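Local coordinates for protein beta-fructofuranosidase (Arthrobacter, PDB 3WPU) that is a beta-fructofuranosidase of the levansucrase/invertase family, whose core domain is a five-bladed beta-propeller, at residues Gly149-Asp154 and Asp197-Leu202; Ser158-Trp163 and Phe179-Phe184. One frame throughout, in Å; residues are numbered along the deposited sequence.

Along the chain the segments come in the order 149-154, 158-163, 179-184 and 197-202, and contact 2 is nested inside the loop that contact 1 closes. Contact 2 pairs the two strands of the hairpin 159-169/174-184. Contact 1 then brings the loop between strands 137-141 and 159-169 onto strand 197-210, the next strand of the same sheet. The centres of the two contacts lie about 8 Å apart and their segments touch: Arg199 O is 2.7 Å from Asp181 N and Asp197 N is 2.9 Å from Ala183 O, where strands 174-184 and 197-210 run side by side. Ile151 of the loop also packs on Asp181, so the loop reaches two neighbouring strands.

Contact 1: residues Gly149-Asp154 and Asp197-Leu202; sequences GQIFED and DPRIAL
Glu153 and Arg199 meet in a salt bridge, one half of a Glu153-Arg199-Asp197 network that ties the loop before strand 159-169 onto strand 197-210 of a beta-propeller sheet. The guanidinium group takes Glu153 end-on: Arg199 NH1 and NH2 both point at Glu153 OE1, at 3.1 and 3.0 Å, almost within the guanidinium plane and on the syn side of the carboxylate. The Glu153 chain bends at chi2 (90°) to bring this oxygen inward. Phe152 packs over one face of the guanidinium through CD1, with the ring turned 61° from it; at the ring's edge lies Asp197 OD2, 3.8 Å from Phe152 CD1. Ile151 slides past the aliphatic part of the arginine in the opposite direction, its CD1 4.1 Å from Arg199 CD. The extended run from CG to NE carries the guanidinium out to the loop, where Asp197, two residues earlier on the strand, fixes its rotation side-on. NH1 also forms a salt bridge with Asp224 on strand 213-226, so three carboxylates surround one arginine and probably keep it charged. Asp197 divides its two oxygens between separate nitrogens: OD1 receives Arg199 NE at 2.9 Å along a nearly straight bond (169°), and OD2 receives Arg199 NH2 at 2.8 Å.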
ATOM      1  N   GLY A 149       8.036  -8.152  20.179  1.00 11.25           N
ATOM      2  CA  GLY A 149       9.445  -8.220  20.520  1.00 11.62           C
ATOM      3  C   GLY A 149      10.006  -9.625  20.488  1.00 11.77           C
ATOM      4  O   GLY A 149      11.203  -9.793  20.481  1.00 12.59           O
ATOM      5  N   GLN A 150       9.146 -10.636  20.427  1.00 12.32           N
ATOM      6  CA  GLN A 150       9.599 -12.025  20.599  1.00 13.15           C
ATOM      7  C   GLN A 150      10.654 -12.544  19.630  1.00 12.21           C
ATOM      8  O   GLN A 150      11.443 -13.422  19.992  1.00 12.43           O
ATOM      9  CB  GLN A 150       8.438 -12.988  20.654  1.00 14.51           C
ATOM     10  CG  GLN A 150       7.482 -13.004  19.518  1.00 16.71           C
ATOM     11  CD  GLN A 150       6.269 -13.854  19.875  1.00 16.64           C
ATOM     12  OE1 GLN A 150       6.126 -14.948  19.389  1.00 19.72           O
ATOM     13  NE2 GLN A 150       5.484 -13.392  20.798  1.00 19.12           N
ATOM     14  N   ILE A 151      10.664 -12.035  18.405  1.00 11.68           N
ATOM     15  CA  ILE A 151      11.531 -12.598  17.354  1.00 11.99           C
ATOM     16  C   ILE A 151      12.970 -12.101  17.376  1.00 12.13           C
ATOM     17  O   ILE A 151      13.828 -12.664  16.683  1.00 13.31           O
ATOM     18  CB  ILE A 151      10.938 -12.362  15.939  1.00 11.50           C
ATOM     19  CG1 ILE A 151      10.900 -10.870  15.577  1.00 11.50           C
ATOM     20  CG2 ILE A 151       9.569 -13.030  15.828  1.00 11.26           C
ATOM     21  CD1 ILE A 151      10.400 -10.578  14.177  1.00 11.40           C
ATOM     22  N   PHE A 152      13.231 -11.017  18.103  1.00 11.51           N
ATOM     23  CA  PHE A 152      14.545 -10.375  18.082  1.00 11.82           C
ATOM     24  C   PHE A 152      15.532 -11.009  19.046  1.00 13.69           C
ATOM     25  O   PHE A 152      15.302 -11.043  20.250  1.00 13.98           O
ATOM     26  CB  PHE A 152      14.410  -8.882  18.348  1.00 11.90           C
ATOM     27  CG  PHE A 152      13.635  -8.185  17.270  1.00 11.69           C
ATOM     28  CD1 PHE A 152      14.210  -7.953  16.023  1.00 11.56           C
ATOM     29  CD2 PHE A 152      12.308  -7.827  17.475  1.00 11.83           C
ATOM     30  CE1 PHE A 152      13.469  -7.357  15.009  1.00 11.97           C
ATOM     31  CE2 PHE A 152      11.581  -7.222  16.473  1.00 11.89           C
ATOM     32  CZ  PHE A 152      12.171  -6.986  15.239  1.00 12.04           C
ATOM     33  N   GLU A 153      16.614 -11.535  18.482  1.00 15.45           N
ATOM     34  CA  GLU A 153      17.685 -12.119  19.274  1.00 17.23           C
ATOM     35  C   GLU A 153      18.237 -11.063  20.241  1.00 17.92           C
ATOM     36  O   GLU A 153      18.390 -11.323  21.440  1.00 20.61           O
ATOM     37  CB  GLU A 153      18.783 -12.653  18.348  1.00 18.66           C
ATOM     38  CG  GLU A 153      18.382 -13.879  17.498  1.00 20.02           C
ATOM     39  CD  GLU A 153      17.758 -13.571  16.113  1.00 22.11           C
ATOM     40  OE1 GLU A 153      17.207 -12.491  15.906  1.00 18.36           O
ATOM     41  OE2 GLU A 153      17.812 -14.449  15.200  1.00 25.64           O
ATOM     42  N   ASP A 154      18.494  -9.865  19.724  1.00 17.65           N
ATOM     43  CA  ASP A 154      18.989  -8.725  20.493  1.00 17.78           C
ATOM     44  C   ASP A 154      17.831  -7.937  21.100  1.00 17.23           C
ATOM     45  O   ASP A 154      17.146  -7.154  20.429  1.00 17.08           O
ATOM     46  CB  ASP A 154      19.868  -7.840  19.612  1.00 18.56           C
ATOM     47  CG  ASP A 154      20.519  -6.692  20.366  1.00 19.75           C
ATOM     48  OD1 ASP A 154      20.181  -6.443  21.535  1.00 20.39           O
ATOM     49  OD2 ASP A 154      21.378  -6.031  19.753  1.00 21.58           O
ATOM     50  N   ASP A 197      16.450  -2.935  12.454  1.00 10.89           N
ATOM     51  CA  ASP A 197      16.216  -4.342  12.120  1.00 11.13           C
ATOM     52  C   ASP A 197      14.743  -4.538  11.822  1.00 10.65           C
ATOM     53  O   ASP A 197      13.970  -4.880  12.709  1.00 10.58           O
ATOM     54  CB  ASP A 197      16.672  -5.217  13.275  1.00 11.50           C
ATOM     55  CG  ASP A 197      16.706  -6.699  12.934  1.00 12.41           C
ATOM     56  OD1 ASP A 197      16.160  -7.128  11.911  1.00 13.01           O
ATOM     57  OD2 ASP A 197      17.253  -7.445  13.764  1.00 13.82           O
ATOM     58  N   PRO A 198      14.355  -4.302  10.555  1.00 10.96           N
ATOM     59  CA  PRO A 198      12.999  -4.533  10.092  1.00 10.33           C
ATOM     60  C   PRO A 198      12.870  -5.935   9.524  1.00 10.52           C
ATOM     61  O   PRO A 198      13.666  -6.322   8.669  1.00 10.74           O
ATOM     62  CB  PRO A 198      12.841  -3.520   8.974  1.00 10.61           C
ATOM     63  CG  PRO A 198      14.212  -3.335   8.409  1.00 10.85           C
ATOM     64  CD  PRO A 198      15.196  -3.682   9.512  1.00 10.91           C
ATOM     65  N   ARG A 199      11.840  -6.651   9.947  1.00  9.79           N
ATOM     66  CA  ARG A 199      11.616  -8.026   9.467  1.00 10.13           C
ATOM     67  C   ARG A 199      10.195  -8.212   9.015  1.00 10.48           C
ATOM     68  O   ARG A 199       9.270  -7.624   9.585  1.00 11.15           O
ATOM     69  CB  ARG A 199      11.948  -9.025  10.550  1.00 10.40           C
ATOM     70  CG  ARG A 199      13.365  -8.855  11.087  1.00 11.05           C
ATOM     71  CD  ARG A 199      13.775  -9.985  11.999  1.00 11.56           C
ATOM     72  NE  ARG A 199      15.069  -9.732  12.621  1.00 12.52           N
ATOM     73  CZ  ARG A 199      15.639 -10.543  13.509  1.00 13.60           C
ATOM     74  NH1 ARG A 199      15.079 -11.704  13.814  1.00 14.82           N
ATOM     75  NH2 ARG A 199      16.787 -10.205  14.071  1.00 14.36           N
ATOM     76  N   ILE A 200       9.998  -9.089   8.026  1.00  9.99           N
ATOM     77  CA  ILE A 200       8.659  -9.418   7.588  1.00 10.28           C
ATOM     78  C   ILE A 200       8.215 -10.588   8.458  1.00 10.37           C
ATOM     79  O   ILE A 200       8.923 -11.593   8.583  1.00 10.35           O
ATOM     80  CB  ILE A 200       8.616  -9.732   6.071  1.00 10.41           C
ATOM     81  CG1 ILE A 200       8.841  -8.440   5.296  1.00 10.63           C
ATOM     82  CG2 ILE A 200       7.296 -10.384   5.704  1.00 10.39           C
ATOM     83  CD1 ILE A 200       9.053  -8.587   3.816  1.00 10.53           C
ATOM     84  N   ALA A 201       7.062 -10.421   9.082  1.00 10.46           N
ATOM     85  CA  ALA A 201       6.578 -11.306  10.128  1.00 10.22           C
ATOM     86  C   ALA A 201       5.116 -11.632   9.932  1.00 10.05           C
ATOM     87  O   ALA A 201       4.408 -10.959   9.175  1.00  9.81           O
ATOM     88  CB  ALA A 201       6.779 -10.657  11.492  1.00 10.65           C
ATOM     89  N   LEU A 202       4.669 -12.671  10.644  1.00 10.41           N
ATOM     90  CA  LEU A 202       3.287 -13.137  10.600  1.00  9.66           C
ATOM     91  C   LEU A 202       2.797 -13.356  12.017  1.00 10.02           C
ATOM     92  O   LEU A 202       3.533 -13.886  12.842  1.00 10.37           O
ATOM     93  CB  LEU A 202       3.203 -14.492   9.894  1.00  9.89           C
ATOM     94  CG  LEU A 202       1.923 -15.318  10.014  1.00 10.00           C
ATOM     95  CD1 LEU A 202       0.755 -14.624   9.354  1.00 10.19           C
ATOM     96  CD2 LEU A 202       2.113 -16.715   9.376  1.00 10.26           C
TER

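Contact 2: residues Ser158-Trp163 and Phe179-Phe184; sequences SHQTQW and FTDVAF
Trp163 and Phe184 form an offset edge-to-face pair: the phenyl edge is directed at the face of the indole six-membered ring, with planes 69° apart and centroids separated by 5.8 Å. Phe184 CZ makes the touch, 3.6 Å from Trp163 CZ2. Val182 CG2, 3.8 Å from Trp163 CE3, and Thr161 OG1 lie on the same side of the indole, toward its rim. That hydroxyl sits between the backbone N and the carbonyl carbon (chi1 62°), a position that sets it beside Val182 CB and at the edge of the Phe184 ring. His159 CB packs obliquely against the same ring, while Trp163 NE1 is held by His111 O. Trp163, Phe184, Val182, Thr161 and His159 share one face of an antiparallel beta hairpin, strands 159-169 and 174-184, within a propeller sheet. Thr161-Val182 is a hydrogen-bonded pair, and Trp163 N gives Thr180 O a straight bond of 2.7 Å. At the start of the first strand Ser158 and His159 both face Phe184 in a classic beta bulge; Ser158 N reaches Phe184 O at 2.8 Å, but the bond from His159 N is weak. On the other face Gln160 bends at chi2 (-77°) and lays its amide across the neighbouring strand. Gln160 NE2 reaches Val182 O at 2.9 Å from above the carbonyl plane and Asp181 OD1 at 2.8 Å from above the carboxylate plane; Thr161 N is a second donor to Val182 O. Gln160 OE1 and Gln162 NE2 both bond to Thr148 OG1, and Gln162 OE1 to Ile116 N; Gln162 CG lies 3.8 Å from Phe179 CE1.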
ATOM      1  N   SER A 158      15.825   0.090  21.697  1.00 14.57           N
ATOM      2  CA  SER A 158      15.297   1.320  22.310  1.00 14.49           C
ATOM      3  C   SER A 158      13.851   1.592  21.884  1.00 14.29           C
ATOM      4  O   SER A 158      13.093   2.247  22.601  1.00 14.01           O
ATOM      5  CB  SER A 158      16.153   2.502  21.930  1.00 15.03           C
ATOM      6  OG  SER A 158      16.288   2.646  20.524  1.00 15.48           O
ATOM      7  N   HIS A 159      13.491   1.103  20.701  1.00 13.47           N
ATOM      8  CA  HIS A 159      12.152   1.294  20.123  1.00 12.55           C
ATOM      9  C   HIS A 159      11.788  -0.005  19.451  1.00 11.97           C
ATOM     10  O   HIS A 159      12.671  -0.742  19.022  1.00 12.58           O
ATOM     11  CB  HIS A 159      12.134   2.408  19.083  1.00 13.90           C
ATOM     12  CG  HIS A 159      12.582   3.733  19.607  1.00 14.23           C
ATOM     13  ND1 HIS A 159      13.906   4.027  19.869  1.00 15.41           N
ATOM     14  CD2 HIS A 159      11.879   4.849  19.906  1.00 15.05           C
ATOM     15  CE1 HIS A 159      13.991   5.263  20.331  1.00 15.21           C
ATOM     16  NE2 HIS A 159      12.778   5.786  20.350  1.00 15.70           N
ATOM     17  N   GLN A 160      10.498  -0.288  19.370  1.00 11.39           N
ATOM     18  CA  GLN A 160      10.068  -1.536  18.758  1.00 10.70           C
ATOM     19  C   GLN A 160       8.669  -1.254  18.211  1.00 10.60           C
ATOM     20  O   GLN A 160       7.745  -0.955  18.962  1.00 10.96           O
ATOM     21  CB  GLN A 160      10.116  -2.665  19.785  1.00 10.36           C
ATOM     22  CG  GLN A 160      10.355  -4.070  19.215  1.00 10.41           C
ATOM     23  CD  GLN A 160       9.132  -4.685  18.572  1.00 10.48           C
ATOM     24  OE1 GLN A 160       8.266  -5.207  19.250  1.00 11.24           O
ATOM     25  NE2 GLN A 160       9.070  -4.642  17.232  1.00 10.96           N
ATOM     26  N   THR A 161       8.542  -1.322  16.892  1.00 10.64           N
ATOM     27  CA  THR A 161       7.312  -0.912  16.217  1.00 10.42           C
ATOM     28  C   THR A 161       6.763  -2.001  15.348  1.00 10.43           C
ATOM     29  O   THR A 161       7.450  -2.956  15.020  1.00 10.33           O
ATOM     30  CB  THR A 161       7.530   0.280  15.296  1.00 11.03           C
ATOM     31  OG1 THR A 161       8.455  -0.045  14.247  1.00 10.49           O
ATOM     32  CG2 THR A 161       8.073   1.429  16.056  1.00 11.23           C
ATOM     33  N   GLN A 162       5.503  -1.810  14.991  1.00 10.48           N
ATOM     34  CA  GLN A 162       4.837  -2.562  13.950  1.00 10.63           C
ATOM     35  C   GLN A 162       4.573  -1.600  12.808  1.00 10.51           C
ATOM     36  O   GLN A 162       3.999  -0.522  12.994  1.00 11.02           O
ATOM     37  CB  GLN A 162       3.544  -3.205  14.426  1.00 11.04           C
ATOM     38  CG  GLN A 162       3.722  -4.156  15.594  1.00 11.34           C
ATOM     39  CD  GLN A 162       3.012  -3.698  16.848  1.00 11.44           C
ATOM     40  OE1 GLN A 162       1.939  -3.130  16.774  1.00 11.01           O
ATOM     41  NE2 GLN A 162       3.583  -4.002  18.008  1.00 12.78           N
ATOM     42  N   TRP A 163       5.092  -1.964  11.647  1.00 10.06           N
ATOM     43  CA  TRP A 163       4.901  -1.213  10.410  1.00 10.31           C
ATOM     44  C   TRP A 163       3.994  -2.018   9.441  1.00 10.34           C
ATOM     45  O   TRP A 163       3.530  -3.102   9.812  1.00 10.53           O
ATOM     46  CB  TRP A 163       6.280  -0.846   9.852  1.00 10.21           C
ATOM     47  CG  TRP A 163       6.960   0.342  10.526  1.00 10.00           C
ATOM     48  CD1 TRP A 163       6.503   1.085  11.576  1.00 10.17           C
ATOM     49  CD2 TRP A 163       8.227   0.877  10.167  1.00  9.98           C
ATOM     50  NE1 TRP A 163       7.416   2.086  11.877  1.00 10.09           N
ATOM     51  CE2 TRP A 163       8.484   1.979  11.023  1.00  9.97           C
ATOM     52  CE3 TRP A 163       9.155   0.567   9.178  1.00 10.39           C
ATOM     53  CZ2 TRP A 163       9.664   2.738  10.926  1.00 10.39           C
ATOM     54  CZ3 TRP A 163      10.331   1.340   9.072  1.00 10.64           C
ATOM     55  CH2 TRP A 163      10.562   2.415   9.943  1.00 10.72           C
ATOM     56  N   PHE A 179       3.046  -8.439   8.603  1.00  8.91           N
ATOM     57  CA  PHE A 179       3.451  -7.083   8.938  1.00  8.82           C
ATOM     58  C   PHE A 179       4.959  -6.934   9.001  1.00  9.25           C
ATOM     59  O   PHE A 179       5.701  -7.874   8.796  1.00  9.45           O
ATOM     60  CB  PHE A 179       2.764  -6.634  10.234  1.00  9.13           C
ATOM     61  CG  PHE A 179       3.269  -7.328  11.480  1.00  9.98           C
ATOM     62  CD1 PHE A 179       4.088  -6.661  12.388  1.00 10.48           C
ATOM     63  CD2 PHE A 179       2.932  -8.662  11.736  1.00 10.11           C
ATOM     64  CE1 PHE A 179       4.554  -7.302  13.539  1.00 10.36           C
ATOM     65  CE2 PHE A 179       3.400  -9.302  12.876  1.00 10.42           C
ATOM     66  CZ  PHE A 179       4.208  -8.617  13.766  1.00 10.52           C
ATOM     67  N   THR A 180       5.404  -5.711   9.231  1.00  8.78           N
ATOM     68  CA  THR A 180       6.808  -5.416   9.351  1.00  9.67           C
ATOM     69  C   THR A 180       7.108  -5.178  10.815  1.00  9.96           C
ATOM     70  O   THR A 180       6.600  -4.227  11.423  1.00 10.15           O
ATOM     71  CB  THR A 180       7.232  -4.208   8.506  1.00  9.84           C
ATOM     72  OG1 THR A 180       6.678  -4.286   7.178  1.00  9.61           O
ATOM     73  CG2 THR A 180       8.765  -4.092   8.436  1.00 10.15           C
ATOM     74  N   ASP A 181       7.949  -6.032  11.378  1.00 10.30           N
ATOM     75  CA  ASP A 181       8.237  -6.029  12.801  1.00 10.19           C
ATOM     76  C   ASP A 181       9.624  -5.419  12.939  1.00 10.03           C
ATOM     77  O   ASP A 181      10.571  -5.954  12.385  1.00  9.91           O
ATOM     78  CB  ASP A 181       8.175  -7.465  13.337  1.00 10.27           C
ATOM     79  CG  ASP A 181       8.044  -7.530  14.874  1.00 10.60           C
ATOM     80  OD1 ASP A 181       7.844  -6.475  15.539  1.00 10.16           O
ATOM     81  OD2 ASP A 181       8.132  -8.639  15.445  1.00 10.18           O
ATOM     82  N   VAL A 182       9.739  -4.271  13.617  1.00  9.49           N
ATOM     83  CA  VAL A 182      10.966  -3.486  13.548  1.00  9.73           C
ATOM     84  C   VAL A 182      11.557  -3.186  14.924  1.00  9.98           C
ATOM     85  O   VAL A 182      10.847  -2.783  15.870  1.00  9.45           O
ATOM     86  CB  VAL A 182      10.752  -2.145  12.806  1.00  9.49           C
ATOM     87  CG1 VAL A 182      12.080  -1.494  12.449  1.00  9.73           C
ATOM     88  CG2 VAL A 182       9.940  -2.353  11.538  1.00  9.43           C
ATOM     89  N   ALA A 183      12.863  -3.370  15.041  1.00 10.73           N
ATOM     90  CA  ALA A 183      13.597  -3.021  16.266  1.00 11.33           C
ATOM     91  C   ALA A 183      14.649  -1.962  15.951  1.00 11.44           C
ATOM     92  O   ALA A 183      15.359  -2.046  14.954  1.00 11.59           O
ATOM     93  CB  ALA A 183      14.253  -4.242  16.889  1.00 11.24           C
ATOM     94  N   PHE A 184      14.722  -0.941  16.806  1.00 11.92           N
ATOM     95  CA  PHE A 184      15.684   0.127  16.673  1.00 12.62           C
ATOM     96  C   PHE A 184      16.614   0.092  17.871  1.00 13.24           C
ATOM     97  O   PHE A 184      16.187  -0.263  18.979  1.00 12.81           O
ATOM     98  CB  PHE A 184      15.020   1.503  16.665  1.00 12.63           C
ATOM     99  CG  PHE A 184      14.015   1.707  15.551  1.00 12.32           C
ATOM    100  CD1 PHE A 184      14.337   2.469  14.435  1.00 12.52           C
ATOM    101  CD2 PHE A 184      12.737   1.147  15.631  1.00 12.07           C
ATOM    102  CE1 PHE A 184      13.404   2.667  13.428  1.00 12.20           C
ATOM    103  CE2 PHE A 184      11.791   1.372  14.634  1.00 12.03           C
ATOM    104  CZ  PHE A 184      12.142   2.109  13.524  1.00 12.10           C
TER